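Local coordinates for protein putative histidinol-phosphate aminotransferase (Erwinia carotovora atroseptica, PDB 3LY1) that binds pyridoxal 5'-phosphate and is probably a transaminase of the histidinol-phosphate aminotransferase type, at residues 80-83 with 84-88; 88-91 with 92-95; 164-167 with 168-171; 209-212 with 213-217. All coordinates share one frame; numbering follows the deposited sequence. Where two conformers were deposited one is given.

Interaction 1: 80-83 with 84-88; sequences GIRA and AIEAY. With EDO (1,2-ethanediol), chain I.
Two acceptors share Arg82 NH1: Glu86 OE2, one helical turn on at 3.0 Å, and the backbone oxygen of Tyr238. The N-H at NH1 points almost straight at OE2. OE2 lies near the guanidinium plane, yet the arginine meets it from well above the carboxylate plane (63°); the hydrogen bond of this salt bridge runs from NH1 to OE2, with Glu86 OE1 only slightly farther from NH1. With CG anti to the backbone N (chi1 -171°), the aliphatic stem of Arg82 lies beside the carboxylate, CG 3.4 Å from Glu86 OE2, and a bend at chi3 (52°) turns the guanidinium toward it. Arg82 NE makes a second salt bridge, to Glu79. These residues belong to helix 76-88 in the large domain of a fold-type I aminotransferase, whose first turn supplies Ser77 N and Ser78 OG to the cofactor. Regular helical bonds continue through the contact, among them Glu86 N to Arg82 O at 2.8 Å. On another flank Ile81 CG2 and Ile85 CG1 lie 4.3 Å apart; Ile81 touches the cofactor, while Ile85 and Ala84 rest on Ile177 of strand 174-179. Arg82 and Glu86 instead face the second subunit, where each comes close to its own counterpart of like charge; the two nearby glutamates could raise each other's proton affinity. At the helix end, Tyr88 O accepts a bond from ethanediol O1 at 2.9 Å.

Interaction 2: 88-91 with 92-95; sequences YASL and EAQL. With EDO (1,2-ethanediol), chain I.
A type I beta turn runs from Ser90 to Ala93, closed by Ala93 N bonding to Ser90 O at 3.2 Å; the donor sits well above the carbonyl plane (69° out of it). With chi1 at 61°, Ser90 OG lies between its own backbone N and carbonyl carbon, which brings it in over the turn. There it is 3.6 Å from Ala93 CB and 3.3 Å from Ala93 N. One water donates both to Leu91 O, at 2.6 Å, and to Ala93 O, at 2.5 Å, and so links the two carbonyls. The turn makes the alpha-to-beta link between helix 76-88 and strand 94-98, which runs parallel to both its neighbours, 143-148 and 115-119. Leu95 and Gln94 are already bonded into that sheet through their backbones, and Ala93 packs on Met114, so burial begins directly after the solvent-facing corner. Glu92 was modelled in two conformers; in the one given, the carboxylate folds back beside Leu91, a contact that remains doubtful. The carbonyl O of Glu92 accepts from Tyr139 OH.

Interaction 3: 164-167 with 168-171; sequences EPWI and ASKP
This is the C-terminal end of helix 160-168, the helix of a beta-alpha-beta crossover that joins the neighbouring parallel strands 143-148 and 174-179. Ala168 N still makes a normal helical bond to Glu164 O at 2.8 Å. After it the pattern breaks down: Ser169 N is shared between two weak bonds, to Pro165 O and to Trp166 O. The serine hydroxyl adds a shorter bond to the same carbonyl of Trp166. With chi1 at 78°, Ser169 OG stands between its own N and carbonyl carbon and donates to Trp166 O at 2.7 Å, so one residue, Ser169, offers this carbonyl both its hydroxyl and, weakly, its backbone N-H. Lys170 leaves the helical conformation with a positive phi (51°), turning the chain, and Pro171 follows with no N-H to offer; its CD lies 3.5 Å from Trp166 O. The change of direction carries the proline ring to the indole, which it crosses at about a right angle, with Pro171 CG 3.9 Å from Trp166 NE1. Inward, Trp166 meets Phe176 of strand 174-179 edge-to-face and touches Leu132 and Val136 of helix 129-137, while Glu164 is paired with Arg192. The carbonyl of Ile167 also binds Asn204 ND2, and it receives Lys170 N at 3.0 Å from above its own plane (56° out of it).

Interaction 4: 209-212 with 213-217; sequences KTFS and KIHAM. With PLP (pyridoxal-5'-phosphate), chain E; EDO (1,2-ethanediol), chain H.
One face of the His215 ring carries Phe211 CD2, which lies 3.6 Å from His215 CG and is offset toward the rim. The two ring planes are inclined at 49°, an oblique pairing. Ethanediol places C1 over a face of the phenyl ring and O2 near the edge of the imidazole, 3.3 Å from His215 NE2, while His215 ND1 is bonded to Ser255. SE of Met217, a selenomethionine, also approaches obliquely, 4.1 Å from Phe211 CD2, a Met-aromatic contact. Its backbone N closes the loop on Phe211 O at 3.0 Å. This loop leaves strand 205-210 of the large-domain sheet and forms the phosphate-binding and lysine segment of a fold-type I enzyme. Thr210 OG1 makes an ST turn, accepting from Ser212 N at 3.1 Å, and donates to phosphate oxygen O2P at 2.6 Å. Ser212 OG gives its proton to O3P at 2.5 Å and accepts one from a water that also donates to Met217 O, so two bonds, one given and one received, hold this hydroxyl. Lys213 is at the position of the Schiff-base lysine of the family. Bent at chi2 (-63°) and extended beyond, it brings NZ to 3.5 Å from cofactor C4A, too far for a covalent link; NZ is bonded to Tyr48 OH of the second subunit.

Overall arrangement
Interactions 1 and 4 are buried, reach the second subunit and lie at the cofactor; interaction 2 is on the surface and interaction 3 only partly buried, both away from the site. Interactions 1 and 2 are continuous through Tyr88 and touch where Ile85 CD1 meets Leu95 CD1 at 4.2 Å. The other pairs do not touch, although interactions 2 and 4 involve strands of the same sheet, with centres about 30 Å apart. Chemistry follows place: a salt bridge within a helix facing the subunit boundary in 80-88, backbone and water bonds at the exposed turn 88-95, a serine-assisted helix end in 164-171, and phosphate-binding hydroxyls beside aromatic contacts in 209-217.

Interaction 1: 80-83 with 84-88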
loop_
_atom_site.group_PDB
_atom_site.type_symbol
_atom_site.label_atom_id
_atom_site.label_comp_id
_atom_site.label_asym_id
_atom_site.label_seq_id
_atom_site.Cartn_x
_atom_site.Cartn_y
_atom_site.Cartn_z
ATOM N N GLY A 80 -4.044 -5.909 4.971
ATOM C CA GLY A 80 -5.175 -6.278 5.844
ATOM C C GLY A 80 -4.810 -7.114 7.041
ATOM O O GLY A 80 -5.261 -6.833 8.158
ATOM N N ILE A 81 -3.923 -8.091 6.838
ATOM C CA ILE A 81 -3.470 -8.933 7.929
ATOM C C ILE A 81 -2.700 -8.083 8.925
ATOM O O ILE A 81 -2.953 -8.159 10.129
ATOM C CB ILE A 81 -2.568 -10.097 7.452
ATOM C CG1 ILE A 81 -3.323 -10.989 6.464
ATOM C CG2 ILE A 81 -2.039 -10.872 8.689
ATOM C CD1 ILE A 81 -2.424 -11.918 5.556
ATOM N N ARG A 82 -1.779 -7.264 8.418
ATOM C CA ARG A 82 -1.034 -6.319 9.258
ATOM C C ARG A 82 -1.946 -5.410 10.067
ATOM O O ARG A 82 -1.828 -5.331 11.281
ATOM C CB ARG A 82 -0.018 -5.490 8.453
ATOM C CG ARG A 82 0.892 -4.667 9.396
ATOM C CD ARG A 82 1.783 -3.647 8.660
ATOM N NE ARG A 82 0.970 -2.827 7.784
ATOM C CZ ARG A 82 0.160 -1.863 8.184
ATOM N NH1 ARG A 82 0.020 -1.533 9.484
ATOM N NH2 ARG A 82 -0.555 -1.243 7.289
ATOM N N ALA A 83 -2.888 -4.762 9.411
ATOM C CA ALA A 83 -3.774 -3.821 10.067
ATOM C C ALA A 83 -4.669 -4.489 11.116
ATOM O O ALA A 83 -4.863 -3.927 12.208
ATOM C CB ALA A 83 -4.627 -3.082 9.050
ATOM N N ALA A 84 -5.169 -5.686 10.790
ATOM C CA ALA A 84 -5.986 -6.459 11.700
ATOM C C ALA A 84 -5.197 -6.778 12.944
ATOM O O ALA A 84 -5.697 -6.577 14.049
ATOM C CB ALA A 84 -6.528 -7.729 11.039
ATOM N N ILE A 85 -3.961 -7.242 12.789
ATOM C CA ILE A 85 -3.119 -7.589 13.953
ATOM C C ILE A 85 -2.757 -6.334 14.761
ATOM O O ILE A 85 -2.858 -6.316 15.998
ATOM C CB ILE A 85 -1.818 -8.342 13.527
ATOM C CG1 ILE A 85 -2.138 -9.675 12.814
ATOM C CG2 ILE A 85 -0.847 -8.542 14.743
ATOM C CD1 ILE A 85 -2.749 -10.713 13.683
ATOM N N GLU A 86 -2.366 -5.261 14.076
ATOM C CA GLU A 86 -1.997 -4.032 14.813
ATOM C C GLU A 86 -3.183 -3.475 15.608
ATOM O O GLU A 86 -3.030 -2.966 16.735
ATOM C CB GLU A 86 -1.403 -2.976 13.839
ATOM C CG GLU A 86 0.045 -3.308 13.393
ATOM C CD GLU A 86 0.693 -2.166 12.595
ATOM O OE1 GLU A 86 0.254 -1.009 12.746
ATOM O OE2 GLU A 86 1.626 -2.425 11.824
ATOM N N ALA A 87 -4.373 -3.563 15.026
ATOM C CA ALA A 87 -5.564 -3.015 15.642
ATOM C C ALA A 87 -5.932 -3.725 16.936
ATOM O O ALA A 87 -6.442 -3.081 17.845
ATOM C CB ALA A 87 -6.763 -3.057 14.651
ATOM N N TYR A 88 -5.639 -5.025 17.023
ATOM C CA TYR A 88 -6.069 -5.872 18.135
ATOM C C TYR A 88 -4.917 -6.386 19.000
ATOM O O TYR A 88 -5.137 -7.134 19.952
ATOM C CB TYR A 88 -6.969 -6.994 17.603
ATOM C CG TYR A 88 -8.297 -6.409 17.215
ATOM C CD1 TYR A 88 -9.266 -6.159 18.182
ATOM C CD2 TYR A 88 -8.537 -5.963 15.928
ATOM C CE1 TYR A 88 -10.458 -5.548 17.868
ATOM C CE2 TYR A 88 -9.724 -5.368 15.595
ATOM C CZ TYR A 88 -10.692 -5.154 16.583
ATOM O OH TYR A 88 -11.884 -4.539 16.264
HETATM C C1 EDO I . -8.148 -9.111 20.567
HETATM O O1 EDO I . -7.716 -7.841 21.107
HETATM C C2 EDO I . -9.394 -9.652 21.252
HETATM O O2 EDO I . -10.446 -8.672 21.317
#

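Interaction 2: 88-91 with 92-95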
loop_
_atom_site.group_PDB
_atom_site.type_symbol
_atom_site.label_atom_id
_atom_site.label_comp_id
_atom_site.label_asym_id
_atom_site.label_seq_id
_atom_site.Cartn_x
_atom_site.Cartn_y
_atom_site.Cartn_z
ATOM N N TYR A 88 -5.639 -5.025 17.023
ATOM C CA TYR A 88 -6.069 -5.872 18.135
ATOM C C TYR A 88 -4.917 -6.386 19.000
ATOM O O TYR A 88 -5.137 -7.134 19.952
ATOM C CB TYR A 88 -6.969 -6.994 17.603
ATOM C CG TYR A 88 -8.297 -6.409 17.215
ATOM C CD1 TYR A 88 -9.266 -6.159 18.182
ATOM C CD2 TYR A 88 -8.537 -5.963 15.928
ATOM C CE1 TYR A 88 -10.458 -5.548 17.868
ATOM C CE2 TYR A 88 -9.724 -5.368 15.595
ATOM C CZ TYR A 88 -10.692 -5.154 16.583
ATOM O OH TYR A 88 -11.884 -4.539 16.264
ATOM N N ALA A 89 -3.711 -5.926 18.708
ATOM C CA ALA A 89 -2.534 -6.312 19.451
ATOM C C ALA A 89 -2.444 -5.621 20.814
ATOM O O ALA A 89 -2.860 -4.491 20.971
ATOM C CB ALA A 89 -1.293 -6.001 18.616
ATOM N N SER A 90 -1.907 -6.324 21.798
ATOM C CA SER A 90 -1.430 -5.692 23.013
ATOM C C SER A 90 -0.359 -6.601 23.585
ATOM O O SER A 90 -0.210 -7.734 23.137
ATOM C CB SER A 90 -2.566 -5.479 24.014
ATOM O OG SER A 90 -3.144 -6.720 24.386
ATOM N N LEU A 91 0.407 -6.109 24.560
ATOM C CA LEU A 91 1.451 -6.964 25.163
ATOM C C LEU A 91 0.821 -8.139 25.926
ATOM O O LEU A 91 1.500 -9.135 26.139
ATOM C CB LEU A 91 2.435 -6.166 26.044
ATOM C CG LEU A 91 3.487 -5.282 25.325
ATOM C CD1 LEU A 91 4.444 -4.636 26.389
ATOM C CD2 LEU A 91 4.285 -6.030 24.209
ATOM N N GLU A 92 -0.473 -8.035 26.259
ATOM C CA GLU A 92 -1.147 -9.124 26.973
ATOM C C GLU A 92 -1.839 -10.148 26.038
ATOM O O GLU A 92 -2.207 -11.242 26.478
ATOM C CB GLU A 92 -2.118 -8.554 28.010
ATOM C CG GLU A 92 -1.426 -7.831 29.182
ATOM C CD GLU A 92 -0.726 -6.528 28.780
ATOM O OE1 GLU A 92 -1.216 -5.811 27.871
ATOM O OE2 GLU A 92 0.322 -6.216 29.391
ATOM N N ALA A 93 -1.960 -9.815 24.750
ATOM C CA ALA A 93 -2.617 -10.676 23.757
ATOM C C ALA A 93 -1.780 -11.870 23.239
ATOM O O ALA A 93 -0.529 -11.852 23.204
ATOM C CB ALA A 93 -3.062 -9.831 22.592
ATOM N N GLN A 94 -2.483 -12.929 22.866
ATOM C CA GLN A 94 -1.857 -14.077 22.207
ATOM C C GLN A 94 -2.467 -14.203 20.817
ATOM O O GLN A 94 -3.623 -13.847 20.620
ATOM C CB GLN A 94 -2.076 -15.383 22.980
ATOM C CG GLN A 94 -3.502 -15.917 22.939
ATOM C CD GLN A 94 -3.679 -17.362 23.457
ATOM O OE1 GLN A 94 -4.809 -17.768 23.712
ATOM N NE2 GLN A 94 -2.600 -18.101 23.634
ATOM N N LEU A 95 -1.684 -14.697 19.874
ATOM C CA LEU A 95 -2.211 -15.107 18.575
ATOM C C LEU A 95 -2.326 -16.633 18.633
ATOM O O LEU A 95 -1.356 -17.299 18.987
ATOM C CB LEU A 95 -1.247 -14.712 17.448
ATOM C CG LEU A 95 -1.543 -15.287 16.069
ATOM C CD1 LEU A 95 -2.707 -14.538 15.502
ATOM C CD2 LEU A 95 -0.315 -15.200 15.127
HETATM C C1 EDO I . -8.148 -9.111 20.567
HETATM O O1 EDO I . -7.716 -7.841 21.107
HETATM C C2 EDO I . -9.394 -9.652 21.252
HETATM O O2 EDO I . -10.446 -8.672 21.317
HETATM O O HOH W 1 1.148 -11.530 25.082
#

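Interaction 3: 164-167 with 168-171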
loop_
_atom_site.group_PDB
_atom_site.type_symbol
_atom_site.label_atom_id
_atom_site.label_comp_id
_atom_site.label_asym_id
_atom_site.label_seq_id
_atom_site.Cartn_x
_atom_site.Cartn_y
_atom_site.Cartn_z
ATOM N N GLU A 164 -18.124 -22.038 12.313
ATOM C CA GLU A 164 -19.242 -21.120 12.620
ATOM C C GLU A 164 -19.765 -21.190 14.067
ATOM O O GLU A 164 -19.981 -20.135 14.670
ATOM C CB GLU A 164 -20.400 -21.250 11.631
ATOM C CG GLU A 164 -20.063 -20.809 10.221
ATOM C CD GLU A 164 -21.166 -21.107 9.196
ATOM O OE1 GLU A 164 -22.224 -21.677 9.574
ATOM O OE2 GLU A 164 -20.978 -20.772 7.997
ATOM N N PRO A 165 -19.956 -22.399 14.634
ATOM C CA PRO A 165 -20.484 -22.406 16.000
ATOM C C PRO A 165 -19.493 -21.927 17.021
ATOM O O PRO A 165 -19.901 -21.415 18.045
ATOM C CB PRO A 165 -20.789 -23.895 16.278
ATOM C CG PRO A 165 -20.853 -24.540 14.974
ATOM C CD PRO A 165 -19.908 -23.757 14.082
ATOM N N TRP A 166 -18.204 -22.136 16.775
ATOM C CA TRP A 166 -17.181 -21.557 17.649
ATOM C C TRP A 166 -17.274 -20.028 17.656
ATOM O O TRP A 166 -17.328 -19.410 18.725
ATOM C CB TRP A 166 -15.799 -22.003 17.199
ATOM C CG TRP A 166 -14.653 -21.517 18.057
ATOM C CD1 TRP A 166 -14.697 -21.102 19.362
ATOM C CD2 TRP A 166 -13.285 -21.442 17.661
ATOM N NE1 TRP A 166 -13.433 -20.763 19.792
ATOM C CE2 TRP A 166 -12.550 -20.969 18.766
ATOM C CE3 TRP A 166 -12.609 -21.748 16.480
ATOM C CZ2 TRP A 166 -11.171 -20.802 18.726
ATOM C CZ3 TRP A 166 -11.239 -21.565 16.436
ATOM C CH2 TRP A 166 -10.539 -21.094 17.548
ATOM N N ILE A 167 -17.353 -19.435 16.464
ATOM C CA ILE A 167 -17.394 -17.965 16.351
ATOM C C ILE A 167 -18.708 -17.422 16.921
ATOM O O ILE A 167 -18.725 -16.420 17.639
ATOM C CB ILE A 167 -17.192 -17.502 14.896
ATOM C CG1 ILE A 167 -15.802 -17.946 14.410
ATOM C CG2 ILE A 167 -17.418 -15.951 14.766
ATOM C CD1 ILE A 167 -15.480 -17.566 12.957
ATOM N N ALA A 168 -19.800 -18.114 16.627
ATOM C CA ALA A 168 -21.111 -17.715 17.083
ATOM C C ALA A 168 -21.205 -17.775 18.617
ATOM O O ALA A 168 -21.997 -17.070 19.202
ATOM C CB ALA A 168 -22.191 -18.573 16.417
ATOM N N SER A 169 -20.383 -18.606 19.266
ATOM C CA SER A 169 -20.401 -18.723 20.724
ATOM C C SER A 169 -19.758 -17.514 21.409
ATOM O O SER A 169 -19.832 -17.407 22.619
ATOM C CB SER A 169 -19.726 -20.030 21.198
ATOM O OG SER A 169 -18.302 -19.973 21.168
ATOM N N LYS A 170 -19.097 -16.634 20.653
ATOM C CA LYS A 170 -18.463 -15.427 21.203
ATOM C C LYS A 170 -17.541 -15.639 22.412
ATOM O O LYS A 170 -17.765 -15.065 23.478
ATOM C CB LYS A 170 -19.522 -14.393 21.574
ATOM C CG LYS A 170 -20.313 -13.926 20.370
ATOM C CD LYS A 170 -21.372 -12.897 20.740
ATOM C CE LYS A 170 -22.525 -12.934 19.715
ATOM N NZ LYS A 170 -22.070 -13.116 18.263
ATOM N N PRO A 171 -16.488 -16.442 22.241
ATOM C CA PRO A 171 -15.529 -16.545 23.344
ATOM C C PRO A 171 -14.986 -15.166 23.770
ATOM O O PRO A 171 -14.732 -14.269 22.943
ATOM C CB PRO A 171 -14.449 -17.475 22.798
ATOM C CG PRO A 171 -14.589 -17.421 21.325
ATOM C CD PRO A 171 -16.016 -17.083 21.010
#

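Interaction 4: 209-212 with 213-217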
loop_
_atom_site.group_PDB
_atom_site.type_symbol
_atom_site.label_atom_id
_atom_site.label_comp_id
_atom_site.label_asym_id
_atom_site.label_seq_id
_atom_site.Cartn_x
_atom_site.Cartn_y
_atom_site.Cartn_z
ATOM N N LYS A 209 -10.071 -10.608 2.134
ATOM C CA LYS A 209 -10.135 -11.070 0.761
ATOM C C LYS A 209 -9.184 -10.266 -0.115
ATOM O O LYS A 209 -8.671 -9.214 0.285
ATOM C CB LYS A 209 -11.589 -11.057 0.234
ATOM C CG LYS A 209 -12.426 -12.271 0.771
ATOM C CD LYS A 209 -13.834 -12.375 0.189
ATOM C CE LYS A 209 -13.791 -12.781 -1.295
ATOM N NZ LYS A 209 -13.447 -14.237 -1.500
ATOM N N THR A 210 -8.892 -10.805 -1.296
ATOM C CA THR A 210 -7.887 -10.230 -2.192
ATOM C C THR A 210 -8.327 -10.426 -3.639
ATOM O O THR A 210 -9.063 -11.345 -3.913
ATOM C CB THR A 210 -6.506 -10.863 -1.982
ATOM O OG1 THR A 210 -5.534 -10.187 -2.802
ATOM C CG2 THR A 210 -6.533 -12.353 -2.288
ATOM N N PHE A 211 -7.874 -9.549 -4.539
ATOM C CA PHE A 211 -8.016 -9.726 -5.997
ATOM C C PHE A 211 -6.815 -10.483 -6.630
ATOM O O PHE A 211 -6.724 -10.629 -7.857
ATOM C CB PHE A 211 -8.195 -8.367 -6.661
ATOM C CG PHE A 211 -9.575 -7.775 -6.508
ATOM C CD1 PHE A 211 -9.964 -7.081 -5.359
ATOM C CD2 PHE A 211 -10.487 -7.911 -7.516
ATOM C CE1 PHE A 211 -11.251 -6.541 -5.258
ATOM C CE2 PHE A 211 -11.773 -7.356 -7.430
ATOM C CZ PHE A 211 -12.155 -6.676 -6.299
ATOM N N SER A 212 -5.881 -10.923 -5.798
ATOM C CA SER A 212 -4.602 -11.455 -6.246
ATOM C C SER A 212 -4.712 -12.888 -6.824
ATOM O O SER A 212 -3.780 -13.330 -7.459
ATOM C CB SER A 212 -3.588 -11.460 -5.107
ATOM O OG SER A 212 -3.161 -10.170 -4.755
ATOM N N LYS A 213 -5.819 -13.596 -6.598
ATOM C CA LYS A 213 -5.883 -15.045 -6.900
ATOM C C LYS A 213 -6.897 -15.359 -8.003
ATOM O O LYS A 213 -6.534 -15.285 -9.166
ATOM C CB LYS A 213 -6.086 -15.862 -5.627
ATOM C CG LYS A 213 -5.113 -15.489 -4.460
ATOM C CD LYS A 213 -3.640 -15.745 -4.745
ATOM C CE LYS A 213 -2.723 -15.258 -3.632
ATOM N NZ LYS A 213 -1.276 -15.530 -3.923
ATOM N N ILE A 214 -8.159 -15.620 -7.695
ATOM C CA ILE A 214 -9.114 -15.913 -8.784
ATOM C C ILE A 214 -9.113 -14.768 -9.817
ATOM O O ILE A 214 -9.168 -15.027 -11.037
ATOM C CB ILE A 214 -10.561 -16.211 -8.277
ATOM C CG1 ILE A 214 -11.440 -16.781 -9.404
ATOM C CG2 ILE A 214 -11.208 -15.003 -7.700
ATOM C CD1 ILE A 214 -11.575 -18.266 -9.390
ATOM N N HIS A 215 -9.030 -13.517 -9.337
ATOM C CA HIS A 215 -9.079 -12.359 -10.220
ATOM C C HIS A 215 -7.739 -12.103 -10.914
ATOM O O HIS A 215 -7.640 -11.216 -11.734
ATOM C CB HIS A 215 -9.524 -11.093 -9.464
ATOM C CG HIS A 215 -10.980 -11.081 -9.078
ATOM N ND1 HIS A 215 -11.957 -10.588 -9.906
ATOM C CD2 HIS A 215 -11.612 -11.490 -7.950
ATOM C CE1 HIS A 215 -13.129 -10.684 -9.304
ATOM N NE2 HIS A 215 -12.948 -11.232 -8.119
ATOM N N ALA A 216 -6.698 -12.841 -10.558
ATOM C CA ALA A 216 -5.426 -12.796 -11.303
ATOM C C ALA A 216 -4.720 -11.427 -11.295
ATOM O O ALA A 216 -4.074 -11.069 -12.265
ATOM C CB ALA A 216 -5.640 -13.286 -12.772
HETATM N N MSE A 217 -4.785 -10.701 -10.183
HETATM C CA MSE A 217 -4.225 -9.343 -10.122
HETATM C C MSE A 217 -3.223 -9.167 -8.974
HETATM O O MSE A 217 -3.131 -8.063 -8.398
HETATM C CB MSE A 217 -5.366 -8.329 -9.961
HETATM C CG MSE A 217 -6.388 -8.346 -11.057
HETATM SE SE MSE A 217 -8.035 -7.202 -10.722
HETATM C CE MSE A 217 -7.207 -5.939 -9.870
HETATM N N1 PLP E . -3.474 -14.657 2.530
HETATM C C2 PLP E . -3.015 -15.862 2.040
HETATM C C2A PLP E . -3.553 -17.138 2.637
HETATM C C3 PLP E . -2.045 -15.848 1.036
HETATM O O3 PLP E . -1.579 -17.033 0.566
HETATM C C4 PLP E . -1.560 -14.616 0.543
HETATM C C4A PLP E . -0.613 -14.580 -0.629
HETATM O O4A PLP E . 0.366 -15.303 -0.540
HETATM C C5 PLP E . -2.032 -13.406 1.062
HETATM C C6 PLP E . -2.989 -13.463 2.076
HETATM C C5A PLP E . -1.534 -12.060 0.582
HETATM O O4P PLP E . -1.798 -11.783 -0.806
HETATM P P PLP E . -2.045 -10.292 -1.319
HETATM O O1P PLP E . -1.287 -9.284 -0.513
HETATM O O2P PLP E . -3.539 -10.158 -1.195
HETATM O O3P PLP E . -1.585 -10.388 -2.765
HETATM C C1 EDO H . -13.573 -9.788 -4.637
HETATM O O1 EDO H . -13.529 -10.875 -3.719
HETATM C C2 EDO H . -15.023 -9.542 -5.017
HETATM O O2 EDO H . -15.367 -10.470 -6.039
HETATM O O HOH W 2 -8.631 -13.132 -6.038
HETATM O O HOH W 3 -4.004 -7.716 -5.772
#